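Odorant-binding protein 2a (Homo sapiens, PDB 4RUN) binds and transports small hydrophobic volatile molecules as a secreted lipocalin of the nasal mucus, with higher affinity for aldehydes and large fatty acids. Local coordinates at residues Asp9-Trp14 with Gly45-Thr50; Arg30-Ser35 with Arg55-Ile60; Thr40-Gly45 with Lys63-Lys68. The protein carries 2 engineered substitutions. All coordinates share one frame; numbering follows the deposited sequence.

Contact 1. Residues Asp9-Trp14 with Gly45-Thr50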
loop_
_atom_site.group_PDB
_atom_site.type_symbol
_atom_site.label_atom_id
_atom_site.label_comp_id
_atom_site.label_asym_id
_atom_site.label_seq_id
_atom_site.Cartn_x
_atom_site.Cartn_y
_atom_site.Cartn_z
ATOM N N ASP A 9 -0.376 6.157 14.483
ATOM C CA ASP A 9 -1.066 7.326 13.934
ATOM C C ASP A 9 -1.001 7.250 12.405
ATOM O O ASP A 9 0.049 6.977 11.812
ATOM C CB ASP A 9 -0.480 8.647 14.453
ATOM C CG ASP A 9 -1.520 9.754 14.544
ATOM O OD1 ASP A 9 -2.481 9.750 13.746
ATOM O OD2 ASP A 9 -1.362 10.639 15.417
ATOM N N ILE A 10 -2.153 7.481 11.790
ATOM C CA ILE A 10 -2.465 6.933 10.477
ATOM C C ILE A 10 -3.102 7.911 9.467
ATOM O O ILE A 10 -2.951 7.732 8.258
ATOM C CB ILE A 10 -3.426 5.751 10.724
ATOM C CG1 ILE A 10 -2.851 4.822 11.814
ATOM C CG2 ILE A 10 -3.730 5.001 9.440
ATOM C CD1 ILE A 10 -3.748 3.673 12.212
ATOM N N THR A 11 -3.828 8.920 9.947
ATOM C CA THR A 11 -4.532 9.864 9.067
ATOM C C THR A 11 -3.585 10.895 8.456
ATOM O O THR A 11 -2.485 11.080 8.941
ATOM C CB THR A 11 -5.653 10.613 9.820
ATOM O OG1 THR A 11 -5.088 11.407 10.865
ATOM C CG2 THR A 11 -6.659 9.634 10.421
ATOM N N GLY A 12 -4.031 11.573 7.402
ATOM C CA GLY A 12 -3.211 12.555 6.682
ATOM C C GLY A 12 -2.654 12.007 5.373
ATOM O O GLY A 12 -3.175 11.041 4.815
ATOM N N THR A 13 -1.591 12.633 4.881
ATOM C CA THR A 13 -0.984 12.245 3.612
ATOM C C THR A 13 0.113 11.191 3.824
ATOM O O THR A 13 0.910 11.296 4.755
ATOM C CB THR A 13 -0.411 13.471 2.868
ATOM O OG1 THR A 13 -1.475 14.358 2.528
ATOM C CG2 THR A 13 0.315 13.062 1.584
ATOM N N TRP A 14 0.107 10.165 2.969
ATOM C CA TRP A 14 1.176 9.176 2.890
ATOM C C TRP A 14 1.645 9.047 1.451
ATOM O O TRP A 14 0.907 9.310 0.513
ATOM C CB TRP A 14 0.705 7.805 3.338
ATOM C CG TRP A 14 0.372 7.680 4.764
ATOM C CD1 TRP A 14 -0.820 7.956 5.350
ATOM C CD2 TRP A 14 1.221 7.187 5.793
ATOM N NE1 TRP A 14 -0.770 7.673 6.686
ATOM C CE2 TRP A 14 0.476 7.201 6.989
ATOM C CE3 TRP A 14 2.542 6.742 5.829
ATOM C CZ2 TRP A 14 1.007 6.788 8.209
ATOM C CZ3 TRP A 14 3.069 6.333 7.044
ATOM C CH2 TRP A 14 2.300 6.359 8.215
ATOM N N GLY A 45 -13.149 4.795 14.902
ATOM C CA GLY A 45 -11.870 4.215 14.493
ATOM C C GLY A 45 -11.754 3.926 13.003
ATOM O O GLY A 45 -10.646 3.741 12.499
ATOM N N ASN A 46 -12.887 3.885 12.296
ATOM C CA ASN A 46 -12.909 3.553 10.872
ATOM C C ASN A 46 -12.254 4.633 10.043
ATOM O O ASN A 46 -12.378 5.829 10.337
ATOM C CB ASN A 46 -14.340 3.349 10.362
ATOM C CG ASN A 46 -15.028 2.172 11.015
ATOM O OD1 ASN A 46 -14.744 1.839 12.163
ATOM N ND2 ASN A 46 -15.935 1.536 10.287
ATOM N N LEU A 47 -11.580 4.199 8.985
ATOM C CA LEU A 47 -10.801 5.096 8.155
ATOM C C LEU A 47 -11.193 4.994 6.698
ATOM O O LEU A 47 -11.974 4.134 6.292
ATOM C CB LEU A 47 -9.316 4.779 8.299
ATOM C CG LEU A 47 -8.740 4.840 9.710
ATOM C CD1 LEU A 47 -7.267 4.471 9.674
ATOM C CD2 LEU A 47 -8.948 6.217 10.333
ATOM N N GLU A 48 -10.635 5.904 5.917
ATOM C CA GLU A 48 -10.854 5.930 4.503
ATOM C C GLU A 48 -9.594 6.435 3.858
ATOM O O GLU A 48 -9.056 7.463 4.269
ATOM C CB GLU A 48 -11.989 6.873 4.200
ATOM C CG GLU A 48 -12.345 6.988 2.740
ATOM C CD GLU A 48 -13.406 8.029 2.553
ATOM O OE1 GLU A 48 -13.096 9.218 2.746
ATOM O OE2 GLU A 48 -14.554 7.651 2.266
ATOM N N ALA A 49 -9.123 5.691 2.862
ATOM C CA ALA A 49 -7.945 6.066 2.107
ATOM C C ALA A 49 -8.380 6.411 0.694
ATOM O O ALA A 49 -9.149 5.674 0.091
ATOM C CB ALA A 49 -6.946 4.921 2.093
ATOM N N THR A 50 -7.868 7.520 0.169
ATOM C CA THR A 50 -8.180 7.963 -1.196
ATOM C C THR A 50 -6.886 8.179 -1.964
ATOM O O THR A 50 -5.958 8.782 -1.442
ATOM C CB THR A 50 -9.031 9.257 -1.223
ATOM O OG1 THR A 50 -8.447 10.264 -0.386
ATOM C CG2 THR A 50 -10.430 8.972 -0.748
#

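Contact 2. Residues Arg30-Ser35 with Arg55-Ile60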
loop_
_atom_site.group_PDB
_atom_site.type_symbol
_atom_site.label_atom_id
_atom_site.label_comp_id
_atom_site.label_asym_id
_atom_site.label_seq_id
_atom_site.Cartn_x
_atom_site.Cartn_y
_atom_site.Cartn_z
ATOM N N ARG A 30 0.364 -3.859 -12.781
ATOM C CA ARG A 30 1.145 -3.009 -11.884
ATOM C C ARG A 30 0.970 -1.504 -12.100
ATOM O O ARG A 30 1.068 -1.038 -13.226
ATOM C CB ARG A 30 2.621 -3.275 -12.069
ATOM C CG ARG A 30 3.019 -4.706 -11.816
ATOM C CD ARG A 30 4.503 -4.875 -11.946
ATOM N NE ARG A 30 4.889 -6.236 -11.613
ATOM C CZ ARG A 30 6.133 -6.607 -11.343
ATOM N NH1 ARG A 30 7.128 -5.718 -11.381
ATOM N NH2 ARG A 30 6.373 -7.867 -11.033
ATOM N N PRO A 31 0.750 -0.743 -11.019
ATOM C CA PRO A 31 0.773 0.703 -11.065
ATOM C C PRO A 31 2.073 1.272 -11.651
ATOM O O PRO A 31 3.147 0.917 -11.190
ATOM C CB PRO A 31 0.658 1.090 -9.594
ATOM C CG PRO A 31 -0.055 -0.046 -8.951
ATOM C CD PRO A 31 0.403 -1.246 -9.682
ATOM N N ARG A 32 1.964 2.112 -12.680
ATOM C CA ARG A 32 3.108 2.806 -13.248
ATOM C C ARG A 32 3.374 4.028 -12.421
ATOM O O ARG A 32 4.518 4.383 -12.184
ATOM C CB ARG A 32 2.838 3.298 -14.669
ATOM C CG ARG A 32 2.744 2.218 -15.728
ATOM C CD ARG A 32 2.276 2.814 -17.052
ATOM N NE ARG A 32 2.978 4.067 -17.392
ATOM C CZ ARG A 32 2.404 5.251 -17.663
ATOM N NH1 ARG A 32 1.085 5.411 -17.653
ATOM N NH2 ARG A 32 3.163 6.305 -17.953
ATOM N N LYS A 33 2.296 4.705 -12.044
ATOM C CA LYS A 33 2.365 5.957 -11.318
ATOM C C LYS A 33 1.412 5.844 -10.164
ATOM O O LYS A 33 0.602 4.950 -10.137
ATOM C CB LYS A 33 1.969 7.123 -12.219
ATOM C CG LYS A 33 2.787 7.190 -13.504
ATOM C CD LYS A 33 2.340 8.309 -14.434
ATOM C CE LYS A 33 3.481 8.743 -15.341
ATOM N NZ LYS A 33 3.077 9.837 -16.261
ATOM N N VAL A 34 1.520 6.751 -9.207
ATOM C CA VAL A 34 0.673 6.725 -8.024
ATOM C C VAL A 34 0.669 8.093 -7.342
ATOM O O VAL A 34 1.700 8.752 -7.258
ATOM C CB VAL A 34 1.146 5.633 -7.037
ATOM C CG1 VAL A 34 2.495 6.003 -6.433
ATOM C CG2 VAL A 34 0.106 5.409 -5.947
ATOM N N SER A 35 -0.498 8.519 -6.873
ATOM C CA SER A 35 -0.645 9.794 -6.182
ATOM C C SER A 35 -0.328 9.624 -4.705
ATOM O O SER A 35 -0.102 8.505 -4.253
ATOM C CB SER A 35 -2.077 10.294 -6.350
ATOM O OG SER A 35 -2.996 9.478 -5.633
ATOM N N ARG A 55 -2.504 2.547 -14.453
ATOM C CA ARG A 55 -2.285 1.180 -14.828
ATOM C C ARG A 55 -2.330 1.200 -16.354
ATOM O O ARG A 55 -3.407 1.275 -16.950
ATOM C CB ARG A 55 -3.386 0.325 -14.207
ATOM C CG ARG A 55 -3.171 -1.169 -14.279
ATOM C CD ARG A 55 -4.371 -1.916 -13.702
ATOM N NE ARG A 55 -4.255 -2.181 -12.274
ATOM C CZ ARG A 55 -5.276 -2.291 -11.421
ATOM N NH1 ARG A 55 -6.529 -2.119 -11.821
ATOM N NH2 ARG A 55 -5.038 -2.551 -10.132
ATOM N N GLU A 56 -1.148 1.169 -16.967
ATOM C CA GLU A 56 -0.974 1.418 -18.406
ATOM C C GLU A 56 -1.389 2.857 -18.700
ATOM O O GLU A 56 -0.938 3.757 -18.010
ATOM C CB GLU A 56 -1.719 0.376 -19.242
ATOM C CG GLU A 56 -1.237 -1.037 -18.959
ATOM C CD GLU A 56 -2.244 -2.109 -19.326
ATOM O OE1 GLU A 56 -3.385 -1.968 -18.851
ATOM O OE2 GLU A 56 -1.907 -3.079 -20.064
ATOM N N ASP A 57 -2.255 3.088 -19.678
ATOM C CA ASP A 57 -2.737 4.444 -19.963
ATOM C C ASP A 57 -3.975 4.827 -19.142
ATOM O O ASP A 57 -4.535 5.899 -19.342
ATOM C CB ASP A 57 -3.019 4.609 -21.472
ATOM C CG ASP A 57 -1.789 5.064 -22.261
ATOM O OD1 ASP A 57 -0.692 5.175 -21.669
ATOM O OD2 ASP A 57 -1.916 5.323 -23.479
ATOM N N ARG A 58 -4.391 3.974 -18.214
ATOM C CA ARG A 58 -5.664 4.145 -17.519
ATOM C C ARG A 58 -5.443 4.746 -16.137
ATOM O O ARG A 58 -4.705 4.182 -15.335
ATOM C CB ARG A 58 -6.366 2.786 -17.362
ATOM C CG ARG A 58 -6.339 1.861 -18.590
ATOM C CD ARG A 58 -7.390 2.218 -19.622
ATOM N NE ARG A 58 -8.731 2.198 -19.069
ATOM C CZ ARG A 58 -9.810 2.603 -19.728
ATOM N NH1 ARG A 58 -9.707 3.051 -20.968
ATOM N NH2 ARG A 58 -10.999 2.564 -19.149
ATOM N N CYS A 59 -6.080 5.883 -15.861
ATOM C CA CYS A 59 -6.086 6.467 -14.518
ATOM C C CYS A 59 -7.150 5.800 -13.661
ATOM O O CYS A 59 -8.328 5.824 -14.011
ATOM C CB CYS A 59 -6.392 7.952 -14.565
ATOM S SG CYS A 59 -6.616 8.660 -12.924
ATOM N N ILE A 60 -6.755 5.233 -12.530
ATOM C CA ILE A 60 -7.706 4.531 -11.682
ATOM C C ILE A 60 -7.826 5.195 -10.313
ATOM O O ILE A 60 -6.832 5.511 -9.663
ATOM C CB ILE A 60 -7.352 3.039 -11.579
ATOM C CG1 ILE A 60 -7.597 2.365 -12.929
ATOM C CG2 ILE A 60 -8.205 2.347 -10.524
ATOM C CD1 ILE A 60 -6.748 1.151 -13.172
#

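Contact 3. Residues Thr40-Gly45 with Lys63-Lys68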
loop_
_atom_site.group_PDB
_atom_site.type_symbol
_atom_site.label_atom_id
_atom_site.label_comp_id
_atom_site.label_asym_id
_atom_site.label_seq_id
_atom_site.Cartn_x
_atom_site.Cartn_y
_atom_site.Cartn_z
ATOM N N THR A 40 -8.367 9.623 5.954
ATOM C CA THR A 40 -9.237 10.409 6.827
ATOM C C THR A 40 -10.018 9.482 7.754
ATOM O O THR A 40 -10.425 8.399 7.340
ATOM C CB THR A 40 -10.232 11.255 6.009
ATOM O OG1 THR A 40 -10.911 10.423 5.063
ATOM C CG2 THR A 40 -9.513 12.350 5.258
ATOM N N ALA A 41 -10.230 9.915 8.999
ATOM C CA ALA A 41 -11.027 9.164 9.980
ATOM C C ALA A 41 -12.515 9.448 9.793
ATOM O O ALA A 41 -12.893 10.549 9.386
ATOM C CB ALA A 41 -10.601 9.521 11.398
ATOM N N LEU A 42 -13.351 8.453 10.087
ATOM C CA LEU A 42 -14.801 8.571 9.912
ATOM C C LEU A 42 -15.555 8.300 11.219
ATOM O O LEU A 42 -16.750 8.012 11.206
ATOM C CB LEU A 42 -15.271 7.593 8.830
ATOM C CG LEU A 42 -14.563 7.702 7.474
ATOM C CD1 LEU A 42 -14.973 6.551 6.564
ATOM C CD2 LEU A 42 -14.847 9.050 6.825
ATOM N N GLY A 43 -14.858 8.397 12.346
ATOM C CA GLY A 43 -15.448 8.067 13.633
ATOM C C GLY A 43 -15.544 6.569 13.855
ATOM O O GLY A 43 -15.658 5.789 12.903
ATOM N N GLY A 44 -15.507 6.175 15.126
ATOM C CA GLY A 44 -15.504 4.768 15.513
ATOM C C GLY A 44 -14.223 4.039 15.142
ATOM O O GLY A 44 -14.213 2.806 15.064
ATOM N N GLY A 45 -13.149 4.795 14.902
ATOM C CA GLY A 45 -11.870 4.215 14.493
ATOM C C GLY A 45 -11.754 3.926 13.003
ATOM O O GLY A 45 -10.646 3.741 12.499
ATOM N N LYS A 63 -11.018 4.618 -3.336
ATOM C CA LYS A 63 -11.539 5.245 -2.132
ATOM C C LYS A 63 -11.980 4.092 -1.263
ATOM O O LYS A 63 -13.015 3.482 -1.514
ATOM C CB LYS A 63 -12.710 6.171 -2.457
ATOM C CG LYS A 63 -13.345 6.870 -1.260
ATOM C CD LYS A 63 -14.289 7.965 -1.734
ATOM C CE LYS A 63 -14.984 8.654 -0.575
ATOM N NZ LYS A 63 -15.895 9.748 -1.020
ATOM N N ILE A 64 -11.174 3.781 -0.258
ATOM C CA ILE A 64 -11.311 2.525 0.448
ATOM C C ILE A 64 -11.695 2.740 1.889
ATOM O O ILE A 64 -10.958 3.348 2.648
ATOM C CB ILE A 64 -10.003 1.731 0.416
ATOM C CG1 ILE A 64 -9.607 1.468 -1.032
ATOM C CG2 ILE A 64 -10.157 0.422 1.191
ATOM C CD1 ILE A 64 -8.287 0.748 -1.182
ATOM N N LEU A 65 -12.854 2.208 2.250
ATOM C CA LEU A 65 -13.271 2.134 3.626
ATOM C C LEU A 65 -12.450 1.056 4.329
ATOM O O LEU A 65 -12.468 -0.109 3.918
ATOM C CB LEU A 65 -14.760 1.813 3.678
ATOM C CG LEU A 65 -15.411 1.640 5.046
ATOM C CD1 LEU A 65 -15.095 2.810 5.964
ATOM C CD2 LEU A 65 -16.912 1.451 4.889
ATOM N N MET A 66 -11.726 1.463 5.374
ATOM C CA MET A 66 -10.886 0.582 6.179
ATOM C C MET A 66 -11.480 0.491 7.576
ATOM O O MET A 66 -11.429 1.450 8.345
ATOM C CB MET A 66 -9.474 1.134 6.288
ATOM C CG MET A 66 -8.735 1.233 4.968
ATOM S SD MET A 66 -7.174 2.135 5.022
ATOM C CE MET A 66 -6.439 1.420 6.476
ATOM N N ARG A 67 -12.044 -0.658 7.915
ATOM C CA ARG A 67 -12.732 -0.789 9.190
ATOM C C ARG A 67 -11.782 -1.209 10.310
ATOM O O ARG A 67 -10.833 -1.957 10.098
ATOM C CB ARG A 67 -13.906 -1.764 9.074
ATOM C CG ARG A 67 -14.904 -1.394 7.984
ATOM C CD ARG A 67 -16.341 -1.528 8.466
ATOM N NE ARG A 67 -17.309 -1.482 7.366
ATOM C CZ ARG A 67 -18.553 -1.006 7.451
ATOM N NH1 ARG A 67 -19.019 -0.493 8.587
ATOM N NH2 ARG A 67 -19.339 -1.026 6.381
ATOM N N LYS A 68 -12.065 -0.705 11.504
ATOM C CA LYS A 68 -11.329 -1.040 12.715
ATOM C C LYS A 68 -11.366 -2.558 12.943
ATOM O O LYS A 68 -12.265 -3.243 12.457
ATOM C CB LYS A 68 -12.010 -0.320 13.888
ATOM C CG LYS A 68 -11.309 -0.357 15.240
ATOM C CD LYS A 68 -12.326 -0.429 16.383
ATOM C CE LYS A 68 -11.807 0.202 17.665
ATOM N NZ LYS A 68 -10.413 -0.210 17.994
#

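Contact 1. Residues Asp9-Trp14 with Gly45-Thr50
Leu47 sends its side chain from strand 47-55 toward the approach to strand 12-21 and ends between Ile10 and Thr11. Its CB points at residues 9-14, and CG stands beside the backbone N (chi1 -57°). With chi2 extended, CD1 becomes the far tip of the chain. This methyl meets CG2 of Ile10 at 3.6 Å and, less closely, reaches Ile10 CB at 4.2 Å. The other branch, Leu47 CD2, comes to 4.1 Å from Thr11 CG2. Ile10 brings CG2 to this position by setting it anti to its backbone N, while Thr11 offers its methyl to the leucine. Both side chains cross Leu47 at about a right angle, and no hydrogen bond joins the two segments; the contact is purely apolar. The loop carrying Ile10 is tied to the start of strand 12-21 by the Trp14 indole. Its NE1 donates to Ile10 O at 2.7 Å in a nearly straight bond (168°), the oxygen lying close to the ring plane while the nitrogen sits above the carbonyl plane. Gly12 and Trp14 form the Gly-x-Trp signature of lipocalins at the closed end of the barrel, where Arg116 makes a cation-pi contact with the indole and bonds to the carbonyls of Thr11 and Thr13. Strand 33-41 runs between the two contact strands, pairing Val39 with Gly12 and Thr40 with Glu48. Phe75 of strand 74-77 touches both Ile10 and Leu47, while Leu47 pairs through its backbone with Met66 of strand 58-66.

Contact 2. Residues Arg30-Ser35 with Arg55-Ile60
Arg32 reaches across to the carbonyl of Glu56 in the type II' beta turn, Arg55 to Arg58, that joins strands 47-55 and 58-66 into a tight hairpin. Hairpin and approaching chain meet near the open end of the lipocalin barrel. The more enclosed part is the backbone side: Arg30 O faces Arg55 CA at 4.3 Å, and Pro31 behind it is buried against Phe143. The CB of Arg55 points away from residues 30-35, yet its NE bonds to Arg29 O and its NH2 to a bound citrate, probably from the crystallisation liquor. On the outer side Arg32, Glu56 and Asp57 are all solvent-exposed, and the contact rests on the bent side chain of Arg32. The arginine chain turns at chi3 (45°), bringing CD within 3.5 Å of Glu56 O and directing the guanidinium toward the same oxygen. Arg55 N and O are taken up by the turn's own bonds to Arg58; Arg32 binds the carbonyl of the central peptide. Asp57 adds charge without a salt bridge: its OD1 stays 4.4 Å from Arg32 NH1, well out of the guanidinium plane, and any attraction is probably mild. Arg32 NH1 donates to Glu56 O at 2.6 Å, with a bent N-H...O angle of 143° and the oxygen near the guanidinium plane at its edge.

Contact 3. Residues Thr40-Gly45 with Lys63-Lys68
Leu42 and Leu65 provide the apolar part of this contact, which bridges the loop after strand 33-41 and the C-terminal end of strand 58-66 with the residues after it. One methyl from each makes the touch, CD1 of Leu42 lying 3.8 Å from CD1 of Leu65. The two side chains approach at a slant. Leu42 already points at the opposite segment, whereas Leu65 starts off to one side and reaches across because its CG is anti to the backbone N (chi1 178°) and the branch at chi2 (51°) swings CD1 round. Contacts of a lysine stem with glycine backbone make up the second group. Lys68 lays its aliphatic carbons beside the loop: CD is 4.0 Å from Gly44 O, and CB comes to 4.3 Å from Gly45 C. The backbones draw closest here, with the CA atoms of Gly45 and Lys68 5.6 Å apart. Gly43, Gly44 and Gly45 have positive phi, which favours glycine, and the backbone angles of Gly45 by themselves call for it. Strand 47-55 separates the two segments in the sheet, its Glu48 pairing with Thr40 and its Leu47 with Met66. No hydrogen bond or charge pair crosses directly, and Lys68 NZ leads away from the loop. The contact is therefore van der Waals in kind and exposed, while backbone bonds tie both segments to that strand and Arg67 to Ser76.

All three contacts join elements two places apart in the same antiparallel run of strands. Contact 1 steps over strand 33-41; contacts 2 and 3 step over strand 47-55 and use the same pair, 33-41 and 58-66, at opposite ends, their centres about 24 Å apart. Contact 1 is the partly buried one and turns inward, its chemistry wholly apolar; the others lie at the surface. Contact 2, near the barrel mouth, has a charged side chain bonded to a turn carbonyl, whereas contact 3 has neither bond nor charge pair. Contacts 1 and 3, only about 7 Å between centres, share Gly45 and are joined by strand pairing such as Ala49 with Ile64.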